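Local coordinates for protein putative cathepsin d (Ixodes ricinus, PDB 5N7N) that is the zymogen of a tick cathepsin D, probably an aspartic endopeptidase that cleaves proteins once its propeptide has been displaced, at residues A[5-10]-A[39-44]; A[33-38]-A[99-104]; A[54-59]-A[144-149]; A[61-66]-A[157-162]. All coordinates share one frame; numbering follows the deposited sequence.

Interaction 1: A[5-10]-A[39-44]. Unlike the reference sequence in segment 39-44: Val39 (reference Glu).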
loop_
_atom_site.group_PDB
_atom_site.type_symbol
_atom_site.label_atom_id
_atom_site.label_comp_id
_atom_site.label_asym_id
_atom_site.label_seq_id
_atom_site.Cartn_x
_atom_site.Cartn_y
_atom_site.Cartn_z
ATOM N N PRO A 5 -9.873 11.841 2.880
ATOM C CA PRO A 5 -8.701 12.140 3.681
ATOM C C PRO A 5 -8.147 10.868 4.322
ATOM O O PRO A 5 -8.905 10.048 4.856
ATOM C CB PRO A 5 -9.246 13.101 4.747
ATOM C CG PRO A 5 -10.701 12.752 4.884
ATOM C CD PRO A 5 -11.104 11.918 3.695
ATOM N N LEU A 6 -6.829 10.723 4.275
ATOM C CA LEU A 6 -6.147 9.588 4.852
ATOM C C LEU A 6 -5.500 9.932 6.197
ATOM O O LEU A 6 -5.013 11.051 6.411
ATOM C CB LEU A 6 -5.092 9.060 3.875
ATOM C CG LEU A 6 -5.633 8.494 2.562
ATOM C CD1 LEU A 6 -4.489 8.099 1.642
ATOM C CD2 LEU A 6 -6.533 7.296 2.852
ATOM N N THR A 7 -5.510 8.954 7.102
ATOM C CA THR A 7 -4.823 9.064 8.374
ATOM C C THR A 7 -3.703 8.035 8.421
ATOM O O THR A 7 -3.879 6.885 8.016
ATOM C CB THR A 7 -5.780 8.857 9.549
ATOM O OG1 THR A 7 -6.930 9.691 9.366
ATOM C CG2 THR A 7 -5.091 9.203 10.874
ATOM N N ARG A 8 -2.549 8.479 8.913
ATOM C CA ARG A 8 -1.356 7.650 9.047
ATOM C C ARG A 8 -1.309 7.137 10.475
ATOM O O ARG A 8 -1.643 7.869 11.395
ATOM C CB ARG A 8 -0.095 8.476 8.741
ATOM C CG ARG A 8 1.125 7.638 8.384
ATOM C CD ARG A 8 2.415 8.440 8.451
ATOM N NE ARG A 8 2.980 8.378 9.805
ATOM C CZ ARG A 8 3.911 7.514 10.229
ATOM N NH1 ARG A 8 4.460 6.609 9.408
ATOM N NH2 ARG A 8 4.311 7.563 11.504
ATOM N N PHE A 9 -0.906 5.882 10.650
ATOM C CA PHE A 9 -0.714 5.291 11.980
ATOM C C PHE A 9 0.500 4.378 11.969
ATOM O O PHE A 9 0.901 3.866 10.933
ATOM C CB PHE A 9 -1.950 4.486 12.410
ATOM C CG PHE A 9 -2.242 3.294 11.521
ATOM C CD1 PHE A 9 -3.010 3.441 10.365
ATOM C CD2 PHE A 9 -1.746 2.036 11.837
ATOM C CE1 PHE A 9 -3.280 2.359 9.546
ATOM C CE2 PHE A 9 -2.004 0.948 11.018
ATOM C CZ PHE A 9 -2.773 1.109 9.872
ATOM N N LYS A 10 1.056 4.151 13.144
ATOM C CA LYS A 10 2.208 3.291 13.294
ATOM C C LYS A 10 1.777 1.837 13.050
ATOM O O LYS A 10 0.857 1.339 13.699
ATOM C CB LYS A 10 2.788 3.473 14.697
ATOM C CG LYS A 10 4.070 2.707 14.975
ATOM C CD LYS A 10 4.494 2.810 16.437
ATOM C CE LYS A 10 4.890 4.233 16.816
ATOM N NZ LYS A 10 5.604 4.295 18.120
ATOM N N VAL A 39 -0.380 1.106 6.760
ATOM C CA VAL A 39 -0.067 2.339 7.478
ATOM C C VAL A 39 -1.054 3.498 7.258
ATOM O O VAL A 39 -1.074 4.414 8.078
ATOM C CB VAL A 39 1.407 2.735 7.192
ATOM C CG1 VAL A 39 1.723 4.190 7.535
ATOM C CG2 VAL A 39 2.352 1.833 7.983
ATOM N N TYR A 40 -1.889 3.453 6.212
ATOM C CA TYR A 40 -2.835 4.533 5.907
ATOM C C TYR A 40 -4.267 4.019 5.790
ATOM O O TYR A 40 -4.511 3.079 5.040
ATOM C CB TYR A 40 -2.443 5.225 4.588
ATOM C CG TYR A 40 -1.125 5.988 4.653
ATOM C CD1 TYR A 40 -1.089 7.337 5.034
ATOM C CD2 TYR A 40 0.089 5.362 4.333
ATOM C CE1 TYR A 40 0.110 8.034 5.099
ATOM C CE2 TYR A 40 1.297 6.054 4.398
ATOM C CZ TYR A 40 1.302 7.386 4.781
ATOM O OH TYR A 40 2.493 8.070 4.849
ATOM N N TYR A 41 -5.214 4.658 6.486
ATOM C CA TYR A 41 -6.633 4.331 6.334
ATOM C C TYR A 41 -7.467 5.551 6.039
ATOM O O TYR A 41 -7.048 6.671 6.259
ATOM C CB TYR A 41 -7.198 3.610 7.578
ATOM C CG TYR A 41 -7.317 4.459 8.817
ATOM C CD1 TYR A 41 -8.423 5.273 9.016
ATOM C CD2 TYR A 41 -6.336 4.448 9.790
ATOM C CE1 TYR A 41 -8.555 6.068 10.145
ATOM C CE2 TYR A 41 -6.447 5.242 10.934
ATOM C CZ TYR A 41 -7.573 6.049 11.101
ATOM O OH TYR A 41 -7.740 6.852 12.199
ATOM N N GLY A 42 -8.682 5.306 5.578
ATOM C CA GLY A 42 -9.633 6.364 5.272
ATOM C C GLY A 42 -11.043 5.848 5.482
ATOM O O GLY A 42 -11.264 4.625 5.498
ATOM N N PRO A 43 -12.006 6.763 5.659
ATOM C CA PRO A 43 -13.358 6.320 5.965
ATOM C C PRO A 43 -14.208 6.052 4.716
ATOM O O PRO A 43 -14.048 6.711 3.685
ATOM C CB PRO A 43 -13.932 7.498 6.767
ATOM C CG PRO A 43 -13.221 8.701 6.201
ATOM C CD PRO A 43 -11.934 8.232 5.556
ATOM N N ILE A 44 -15.078 5.060 4.836
ATOM C CA ILE A 44 -16.128 4.762 3.865
ATOM C C ILE A 44 -17.362 4.464 4.688
ATOM O O ILE A 44 -17.280 4.356 5.903
ATOM C CB ILE A 44 -15.826 3.493 3.029
ATOM C CG1 ILE A 44 -15.600 2.263 3.940
ATOM C CG2 ILE A 44 -14.614 3.721 2.151
ATOM C CD1 ILE A 44 -15.757 0.927 3.244
#
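Thr7 and Tyr41 form an antiparallel hydrogen-bonded pair in which each residue both gives and takes: Thr7 N reaches Tyr41 O at 2.9 Å with a nearly straight N-H...O angle of 171°, and Tyr41 N reaches Thr7 O at 3.0 Å. Arg8 and Tyr40 make the next, non-hydrogen-bonded pair, where a CA-H...O contact brings Arg8 CA to 3.4 Å from Val39 O. The same carbonyl accepts from Phe9 N (Val39 O to Phe9 N, 3.0 Å), which carries the pairing one step past strand 5-8. The two strand segments run at 140° to each other, a marked twist.

Tyr41 has its CG wedged between the backbone N and the carbonyl carbon (chi1 69°), which raises the ring beside Thr7. Thr7 CB then lies over one ring face, offset toward the rim, in a CH-pi contact 4.0 Å from the Tyr41 centroid. Phe9 comes to the edge of that ring, CD1 to Tyr41 CD2 at 3.5 Å, with the two planes inclined to each other, and turns one of its own faces onto Val39 CA. On the opposite face of the sheet Arg8 lays its aliphatic part against Tyr40, CG to CE1 at 3.5 Å, while Val39, where the reference sequence has Glu, runs alongside Arg8.

Strand 2-8 also pairs with strand 192-196, taking the interlobe place that a propeptide strand fills in pepsinogen-like zymogens. All three hydrogen bonds between 5-10 and 39-44 are backbone bonds, and the side chains add apolar and CH-pi packing without a salt bridge, consistent with a strand that can be exchanged on activation.

Interaction 2: A[33-38]-A[99-104]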
loop_
_atom_site.group_PDB
_atom_site.type_symbol
_atom_site.label_atom_id
_atom_site.label_comp_id
_atom_site.label_asym_id
_atom_site.label_seq_id
_atom_site.Cartn_x
_atom_site.Cartn_y
_atom_site.Cartn_z
ATOM N N VAL A 33 -1.112 -8.790 0.386
ATOM C CA VAL A 33 -1.496 -7.841 1.420
ATOM C C VAL A 33 -0.970 -8.400 2.736
ATOM O O VAL A 33 -1.019 -9.616 2.961
ATOM C CB VAL A 33 -3.021 -7.689 1.517
ATOM C CG1 VAL A 33 -3.403 -6.653 2.567
ATOM C CG2 VAL A 33 -3.600 -7.290 0.175
ATOM N N ASN A 34 -0.442 -7.523 3.579
ATOM C CA ASN A 34 -0.032 -7.903 4.922
ATOM C C ASN A 34 -0.507 -6.833 5.903
ATOM O O ASN A 34 -0.050 -5.694 5.870
ATOM C CB ASN A 34 1.478 -8.101 4.989
ATOM C CG ASN A 34 1.912 -8.873 6.228
ATOM O OD1 ASN A 34 1.445 -8.603 7.337
ATOM N ND2 ASN A 34 2.824 -9.819 6.055
ATOM N N LEU A 35 -1.424 -7.219 6.782
ATOM C CA LEU A 35 -2.051 -6.302 7.733
ATOM C C LEU A 35 -1.079 -5.796 8.797
ATOM O O LEU A 35 -1.337 -4.777 9.411
ATOM C CB LEU A 35 -3.261 -6.976 8.401
ATOM C CG LEU A 35 -4.347 -7.513 7.463
ATOM C CD1 LEU A 35 -5.510 -8.116 8.244
ATOM C CD2 LEU A 35 -4.855 -6.432 6.541
ATOM N N LEU A 36 0.037 -6.490 9.003
ATOM C CA LEU A 36 1.088 -5.977 9.873
ATOM C C LEU A 36 1.792 -4.738 9.317
ATOM O O LEU A 36 2.392 -3.993 10.096
ATOM C CB LEU A 36 2.145 -7.058 10.151
ATOM C CG LEU A 36 1.644 -8.374 10.758
ATOM C CD1 LEU A 36 2.780 -9.365 10.927
ATOM C CD2 LEU A 36 0.965 -8.113 12.091
ATOM N N ASP A 37 1.708 -4.520 7.996
ATOM C CA ASP A 37 2.497 -3.500 7.267
ATOM C C ASP A 37 1.704 -2.286 6.807
ATOM O O ASP A 37 2.284 -1.302 6.347
ATOM C CB ASP A 37 3.148 -4.135 6.030
ATOM C CG ASP A 37 4.144 -5.215 6.388
ATOM O OD1 ASP A 37 4.941 -4.988 7.316
ATOM O OD2 ASP A 37 4.159 -6.297 5.754
ATOM N N VAL A 38 0.385 -2.363 6.906
ATOM C CA VAL A 38 -0.484 -1.291 6.430
ATOM C C VAL A 38 -0.377 -0.083 7.355
ATOM O O VAL A 38 -0.265 -0.234 8.577
ATOM C CB VAL A 38 -1.951 -1.749 6.292
ATOM C CG1 VAL A 38 -2.059 -2.862 5.255
ATOM C CG2 VAL A 38 -2.532 -2.185 7.643
ATOM N N ILE A 99 -8.983 -15.346 0.733
ATOM C CA ILE A 99 -7.859 -14.587 0.207
ATOM C C ILE A 99 -6.625 -14.937 1.029
ATOM O O ILE A 99 -6.675 -14.954 2.264
ATOM C CB ILE A 99 -8.042 -13.045 0.266
ATOM C CG1 ILE A 99 -9.505 -12.593 0.118
ATOM C CG2 ILE A 99 -7.200 -12.408 -0.839
ATOM C CD1 ILE A 99 -9.752 -11.144 0.516
ATOM N N VAL A 100 -5.528 -15.211 0.327
ATOM C CA VAL A 100 -4.246 -15.479 0.938
ATOM C C VAL A 100 -3.598 -14.141 1.238
ATOM O O VAL A 100 -3.359 -13.361 0.328
ATOM C CB VAL A 100 -3.357 -16.344 0.009
ATOM C CG1 VAL A 100 -1.942 -16.529 0.572
ATOM C CG2 VAL A 100 -4.003 -17.710 -0.216
ATOM N N TYR A 101 -3.362 -13.878 2.524
ATOM C CA TYR A 101 -2.622 -12.707 2.998
ATOM C C TYR A 101 -1.337 -13.140 3.685
ATOM O O TYR A 101 -1.279 -14.198 4.315
ATOM C CB TYR A 101 -3.460 -11.907 3.998
ATOM C CG TYR A 101 -4.427 -10.908 3.410
ATOM C CD1 TYR A 101 -4.962 -11.067 2.128
ATOM C CD2 TYR A 101 -4.845 -9.814 4.155
ATOM C CE1 TYR A 101 -5.866 -10.153 1.609
ATOM C CE2 TYR A 101 -5.752 -8.895 3.638
ATOM C CZ TYR A 101 -6.251 -9.069 2.369
ATOM O OH TYR A 101 -7.140 -8.173 1.855
ATOM N N GLY A 102 -0.316 -12.289 3.591
ATOM C CA GLY A 102 0.947 -12.510 4.295
ATOM C C GLY A 102 0.785 -12.622 5.809
ATOM O O GLY A 102 1.574 -13.304 6.462
ATOM N N SER A 103 -0.249 -11.967 6.352
ATOM C CA SER A 103 -0.560 -12.002 7.780
ATOM C C SER A 103 -1.530 -13.137 8.219
ATOM O O SER A 103 -1.910 -13.182 9.388
ATOM C CB SER A 103 -1.101 -10.621 8.224
ATOM O OG SER A 103 -1.961 -10.047 7.241
ATOM N N GLY A 104 -1.884 -14.065 7.321
ATOM C CA GLY A 104 -2.924 -15.079 7.594
ATOM C C GLY A 104 -4.188 -14.804 6.786
ATOM O O GLY A 104 -4.531 -13.657 6.532
HETATM O O HOH W 1 -3.338 -10.743 -0.795
#
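Val33 sits over one face of the Tyr101 ring, the two side chains side by side and pointing the same way: its CB stands 3.5 Å from the ring centroid and only 9° off the ring normal, a CH-pi contact centred on the face. CG1 reaches on to Tyr101 CE2 at 3.4 Å. Leu35 meets the same ring differently, bringing CD2 to the edge, near the ring plane, 3.9 Å from Tyr101 CE2. The OH of Tyr101 bonds to Trp65 NE1, the tyrosine-tryptophan pair familiar from pepsin-like flaps.

Beyond the ring the backbones join through Gly102 N to Val33 O at 2.8 Å. Ser103 carries OG between its backbone N and carbonyl carbon (chi1 39°), which aims the hydroxyl at the 33-38 loop, where it accepts from Leu35 N at 2.9 Å. Asn34 OD1 takes Leu36 N at 3.0 Å in an Asx turn, and its ND2 is bonded to Tyr28 OH.

The type I turn 101-104 is the tip of the flap hairpin formed by strands 91-99 and 106-117. The loop 33-38, by comparison with other cathepsins D probably part of the mature enzyme's N-terminal region, packs against the turn and leads from helix 12-18 to strand 40-46, with Val33 touching Asp58 on strand 51-58 and Leu35 touching Ile146 on strand 145-148.

Interaction 3: A[54-59]-A[144-149]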
loop_
_atom_site.group_PDB
_atom_site.type_symbol
_atom_site.label_atom_id
_atom_site.label_comp_id
_atom_site.label_asym_id
_atom_site.label_seq_id
_atom_site.Cartn_x
_atom_site.Cartn_y
_atom_site.Cartn_z
ATOM N N GLN A 54 -13.436 2.373 8.785
ATOM C CA GLN A 54 -12.118 2.803 8.384
ATOM C C GLN A 54 -11.482 1.645 7.599
ATOM O O GLN A 54 -11.458 0.508 8.076
ATOM C CB GLN A 54 -11.289 3.174 9.627
ATOM C CG GLN A 54 -11.978 4.149 10.604
ATOM C CD GLN A 54 -12.161 5.562 10.062
ATOM O OE1 GLN A 54 -11.665 5.904 8.985
ATOM N NE2 GLN A 54 -12.859 6.401 10.822
ATOM N N VAL A 55 -10.990 1.938 6.393
ATOM C CA VAL A 55 -10.381 0.932 5.508
ATOM C C VAL A 55 -9.038 1.389 4.949
ATOM O O VAL A 55 -8.807 2.582 4.773
ATOM C CB VAL A 55 -11.301 0.553 4.307
ATOM C CG1 VAL A 55 -12.571 -0.152 4.782
ATOM C CG2 VAL A 55 -11.654 1.760 3.438
ATOM N N ILE A 56 -8.177 0.434 4.621
ATOM C CA ILE A 56 -6.953 0.750 3.897
ATOM C C ILE A 56 -7.243 0.876 2.413
ATOM O O ILE A 56 -7.773 -0.047 1.799
ATOM C CB ILE A 56 -5.888 -0.314 4.124
ATOM C CG1 ILE A 56 -5.549 -0.356 5.607
ATOM C CG2 ILE A 56 -4.625 -0.001 3.339
ATOM C CD1 ILE A 56 -5.530 -1.760 6.128
ATOM N N PHE A 57 -6.883 2.022 1.846
ATOM C CA PHE A 57 -6.968 2.235 0.409
ATOM C C PHE A 57 -5.671 1.709 -0.193
ATOM O O PHE A 57 -4.605 2.309 -0.010
ATOM C CB PHE A 57 -7.206 3.703 0.102
ATOM C CG PHE A 57 -8.578 4.166 0.477
ATOM C CD1 PHE A 57 -8.903 4.405 1.808
ATOM C CD2 PHE A 57 -9.562 4.341 -0.495
ATOM C CE1 PHE A 57 -10.173 4.815 2.151
ATOM C CE2 PHE A 57 -10.837 4.748 -0.143
ATOM C CZ PHE A 57 -11.138 4.982 1.186
ATOM N N ASP A 58 -5.788 0.579 -0.899
ATOM C CA ASP A 58 -4.663 -0.307 -1.223
ATOM C C ASP A 58 -4.567 -0.610 -2.723
ATOM O O ASP A 58 -5.353 -1.406 -3.284
ATOM C CB ASP A 58 -4.788 -1.621 -0.444
ATOM C CG ASP A 58 -3.628 -2.583 -0.704
ATOM O OD1 ASP A 58 -2.527 -2.124 -1.100
ATOM O OD2 ASP A 58 -3.806 -3.810 -0.504
ATOM N N THR A 59 -3.569 0.001 -3.357
ATOM C CA THR A 59 -3.306 -0.213 -4.772
ATOM C C THR A 59 -2.707 -1.602 -5.029
ATOM O O THR A 59 -2.642 -2.032 -6.179
ATOM C CB THR A 59 -2.389 0.893 -5.347
ATOM O OG1 THR A 59 -1.171 0.964 -4.600
ATOM C CG2 THR A 59 -3.085 2.252 -5.280
ATOM N N ASP A 144 -10.659 -1.322 9.869
ATOM C CA ASP A 144 -11.593 -2.431 9.916
ATOM C C ASP A 144 -11.319 -3.456 8.817
ATOM O O ASP A 144 -11.210 -4.651 9.081
ATOM C CB ASP A 144 -13.007 -1.864 9.791
ATOM C CG ASP A 144 -13.334 -0.904 10.922
ATOM O OD1 ASP A 144 -13.024 -1.241 12.085
ATOM O OD2 ASP A 144 -13.863 0.190 10.657
ATOM N N GLY A 145 -11.199 -2.985 7.587
ATOM C CA GLY A 145 -10.942 -3.859 6.442
ATOM C C GLY A 145 -10.094 -3.189 5.386
ATOM O O GLY A 145 -9.374 -2.247 5.685
ATOM N N ILE A 146 -10.169 -3.701 4.156
ATOM C CA ILE A 146 -9.430 -3.162 3.022
ATOM C C ILE A 146 -10.380 -2.848 1.889
ATOM O O ILE A 146 -11.369 -3.549 1.697
ATOM C CB ILE A 146 -8.345 -4.139 2.516
ATOM C CG1 ILE A 146 -7.220 -4.248 3.540
ATOM C CG2 ILE A 146 -7.729 -3.680 1.192
ATOM C CD1 ILE A 146 -7.415 -5.396 4.476
ATOM N N LEU A 147 -10.053 -1.768 1.167
ATOM C CA LEU A 147 -10.644 -1.416 -0.107
ATOM C C LEU A 147 -9.520 -1.404 -1.158
ATOM O O LEU A 147 -8.645 -0.526 -1.146
ATOM C CB LEU A 147 -11.318 -0.045 -0.009
ATOM C CG LEU A 147 -12.167 0.448 -1.198
ATOM C CD1 LEU A 147 -13.172 1.509 -0.757
ATOM C CD2 LEU A 147 -11.308 1.002 -2.328
ATOM N N GLY A 148 -9.552 -2.384 -2.055
ATOM C CA GLY A 148 -8.527 -2.561 -3.072
ATOM C C GLY A 148 -8.749 -1.665 -4.290
ATOM O O GLY A 148 -9.884 -1.502 -4.765
ATOM N N LEU A 149 -7.662 -1.084 -4.791
ATOM C CA LEU A 149 -7.721 -0.167 -5.935
ATOM C C LEU A 149 -6.954 -0.695 -7.144
ATOM O O LEU A 149 -6.703 0.042 -8.107
ATOM C CB LEU A 149 -7.205 1.216 -5.527
ATOM C CG LEU A 149 -8.030 1.932 -4.454
ATOM C CD1 LEU A 149 -7.207 2.972 -3.716
ATOM C CD2 LEU A 149 -9.277 2.560 -5.059
#
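Ile146 and Ile56 are paired in parallel, their side chains side by side on the face that also carries Asp58. Followed outward, Ile146 CB stands 4.2 Å from Ile56 O. With chi1 at -69°, CG2 is swung anti to the backbone N and sits over the neighbouring strand, 3.7 Å from Ile56 O and 3.9 Å from Asp58 CB. The other branch runs along Ile56, CG1 lying 4.0 Å from Ile56 CD1. Its tip, CD1, leaves this strand pair and touches Leu35 and Tyr101. The CG2 methyl therefore packs beside CB of the predicted catalytic aspartate, on the same face of the sheet; the carboxylate of that aspartate is held by Ser61 OG and Gly60 N.

The backbones supply the frame: Leu147 N gives to Ile56 O at 2.9 Å, Asp58 N to Leu147 O at 3.1 Å, and Leu149 N to Asp58 O at 2.8 Å. At the far end Asp144 OD2 takes Gln54 N.

Asp58 and Thr59 open the Asp-Thr-Gly loop, and Thr59 OG1 bonds to Thr250 N and Ala248 O of the other lobe, the fireman's grip. Strand 145-148 lies parallel to strand 51-58 on one flank and antiparallel to strand 64-67 on the other, the psi arrangement of the family; strand 40-46 borders strand 51-58 beyond.

Interaction 4: A[61-66]-A[157-162]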
loop_
_atom_site.group_PDB
_atom_site.type_symbol
_atom_site.label_atom_id
_atom_site.label_comp_id
_atom_site.label_asym_id
_atom_site.label_seq_id
_atom_site.Cartn_x
_atom_site.Cartn_y
_atom_site.Cartn_z
ATOM N N SER A 61 -4.091 -4.466 -3.914
ATOM C CA SER A 61 -5.155 -5.470 -3.976
ATOM C C SER A 61 -6.403 -4.892 -4.630
ATOM O O SER A 61 -6.469 -3.699 -4.883
ATOM C CB SER A 61 -5.464 -5.982 -2.579
ATOM O OG SER A 61 -5.909 -4.927 -1.742
ATOM N N ALA A 62 -7.371 -5.747 -4.933
ATOM C CA ALA A 62 -8.587 -5.314 -5.624
ATOM C C ALA A 62 -9.909 -5.601 -4.906
ATOM O O ALA A 62 -10.976 -5.293 -5.436
ATOM C CB ALA A 62 -8.605 -5.940 -7.010
ATOM N N ASN A 63 -9.850 -6.170 -3.709
ATOM C CA ASN A 63 -11.054 -6.570 -2.984
ATOM C C ASN A 63 -11.491 -5.534 -1.965
ATOM O O ASN A 63 -10.656 -4.879 -1.338
ATOM C CB ASN A 63 -10.796 -7.882 -2.251
ATOM C CG ASN A 63 -10.424 -8.991 -3.191
ATOM O OD1 ASN A 63 -11.159 -9.257 -4.150
ATOM N ND2 ASN A 63 -9.289 -9.655 -2.937
ATOM N N LEU A 64 -12.805 -5.402 -1.809
ATOM C CA LEU A 64 -13.407 -4.700 -0.676
ATOM C C LEU A 64 -13.906 -5.752 0.333
ATOM O O LEU A 64 -14.752 -6.585 -0.021
ATOM C CB LEU A 64 -14.581 -3.839 -1.154
ATOM C CG LEU A 64 -15.476 -3.176 -0.099
ATOM C CD1 LEU A 64 -14.712 -2.171 0.740
ATOM C CD2 LEU A 64 -16.659 -2.496 -0.748
ATOM N N TRP A 65 -13.375 -5.741 1.559
ATOM C CA TRP A 65 -13.958 -6.539 2.643
ATOM C C TRP A 65 -13.995 -5.807 3.981
ATOM O O TRP A 65 -13.167 -4.945 4.238
ATOM C CB TRP A 65 -13.244 -7.874 2.803
ATOM C CG TRP A 65 -11.820 -7.827 3.300
ATOM C CD1 TRP A 65 -10.702 -7.930 2.539
ATOM C CD2 TRP A 65 -11.374 -7.724 4.659
ATOM N NE1 TRP A 65 -9.589 -7.881 3.323
ATOM C CE2 TRP A 65 -9.970 -7.747 4.631
ATOM C CE3 TRP A 65 -12.031 -7.611 5.900
ATOM C CZ2 TRP A 65 -9.196 -7.666 5.793
ATOM C CZ3 TRP A 65 -11.282 -7.503 7.042
ATOM C CH2 TRP A 65 -9.863 -7.537 6.989
ATOM N N LEU A 66 -14.966 -6.191 4.815
ATOM C CA LEU A 66 -15.150 -5.673 6.167
ATOM C C LEU A 66 -15.575 -6.792 7.112
ATOM O O LEU A 66 -16.158 -7.773 6.671
ATOM C CB LEU A 66 -16.267 -4.651 6.166
ATOM C CG LEU A 66 -15.974 -3.404 5.342
ATOM C CD1 LEU A 66 -17.266 -2.763 4.911
ATOM C CD2 LEU A 66 -15.079 -2.449 6.106
ATOM N N ASP A 157 -13.558 -14.176 -6.824
ATOM C CA ASP A 157 -14.788 -14.463 -7.552
ATOM C C ASP A 157 -15.980 -13.796 -6.871
ATOM O O ASP A 157 -16.201 -13.980 -5.676
ATOM C CB ASP A 157 -15.027 -15.973 -7.633
ATOM C CG ASP A 157 -16.206 -16.334 -8.526
ATOM O OD1 ASP A 157 -16.166 -15.975 -9.726
ATOM O OD2 ASP A 157 -17.168 -16.979 -8.032
ATOM N N GLY A 158 -16.725 -12.999 -7.635
ATOM C CA GLY A 158 -17.923 -12.340 -7.134
ATOM C C GLY A 158 -17.722 -10.893 -6.723
ATOM O O GLY A 158 -18.698 -10.224 -6.379
ATOM N N VAL A 159 -16.483 -10.396 -6.708
ATOM C CA VAL A 159 -16.298 -8.968 -6.486
ATOM C C VAL A 159 -15.720 -8.263 -7.716
ATOM O O VAL A 159 -14.877 -8.809 -8.451
ATOM C CB VAL A 159 -15.562 -8.601 -5.168
ATOM C CG1 VAL A 159 -15.828 -9.624 -4.091
ATOM C CG2 VAL A 159 -14.075 -8.384 -5.342
ATOM N N VAL A 160 -16.258 -7.065 -7.924
ATOM C CA VAL A 160 -15.823 -6.109 -8.905
ATOM C C VAL A 160 -15.261 -5.005 -8.031
ATOM O O VAL A 160 -15.927 -4.567 -7.088
ATOM C CB VAL A 160 -17.001 -5.577 -9.739
ATOM C CG1 VAL A 160 -16.549 -4.464 -10.680
ATOM C CG2 VAL A 160 -17.627 -6.708 -10.551
ATOM N N PRO A 161 -14.023 -4.571 -8.303
ATOM C CA PRO A 161 -13.421 -3.595 -7.393
ATOM C C PRO A 161 -14.180 -2.284 -7.347
ATOM O O PRO A 161 -14.862 -1.936 -8.309
ATOM C CB PRO A 161 -12.024 -3.387 -7.972
ATOM C CG PRO A 161 -11.747 -4.633 -8.743
ATOM C CD PRO A 161 -13.058 -5.066 -9.302
ATOM N N VAL A 162 -14.043 -1.569 -6.235
ATOM C CA VAL A 162 -14.794 -0.333 -6.012
ATOM C C VAL A 162 -14.613 0.682 -7.149
ATOM O O VAL A 162 -15.598 1.221 -7.659
ATOM C CB VAL A 162 -14.431 0.307 -4.659
ATOM C CG1 VAL A 162 -14.965 1.733 -4.570
ATOM C CG2 VAL A 162 -14.993 -0.528 -3.507
HETATM O O HOH W 2 -12.250 -2.751 -4.267
#
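Ala62 and Pro161 pack together in the N-terminal lobe of the pepsin-like fold, where the chain just past the Asp-Thr-Gly loop enters strand 64-67 and meets the N-cap of helix 162-168. Ala62 CB touches Pro161 CG at 3.8 Å, and the same proline ring comes down on the backbone, its CB 3.3 Å from Ala62 O.

Leu64 faces the first residue of the helix. Its CG is anti to the backbone N (chi1 171°); with CD1 turned aside (chi2 64°), CD2 continues the chain anti to CA and its end meets Val162 CG2 at 3.8 Å. In Val162 the branch used is the one opposite the carbonyl carbon; CG1 takes the position opposite the N. The two side chains meet at a slant, methyl against methyl.

Val159 is less relaxed: at chi1 -30° it lies about halfway from staggered to eclipsed. Its CG2 reaches Asn63 OD1 at 3.3 Å, the two side chains crossing near a right angle. That oxygen is already an acceptor for Val156 N, which helps to orient the amide while the valine methyl lies beside it.

Pro161 and Val162 start the helix without any direct hydrogen bond to segment 61-66. The polar link is indirect: one water takes the N-H of Val162 at 2.9 Å from its N and donates to Ala62 O at 3.1 Å.

From the N terminus, interaction 1 closes the loop containing helix 12-18 by pairing propeptide strand 2-8 with strand 40-46. Segment 33-38 leaves from within that loop to meet the flap at 99-104, so interaction 2 crosses interaction 1. Interaction 3 opens after interaction 1 has closed and joins 54-59 to 144-149; interaction 4 starts at 61 and ends at 162, beyond it, so 3 and 4 cross each other and both cross 2. None nests within another. Gly42 N to Val55 O connects 1 with 3, Gly148 N to Asn63 O connects 3 with 4, and Tyr101 OH to Trp65 NE1 connects 2 with 4, tying propeptide, flap, catalytic loop and helix 162-168 together.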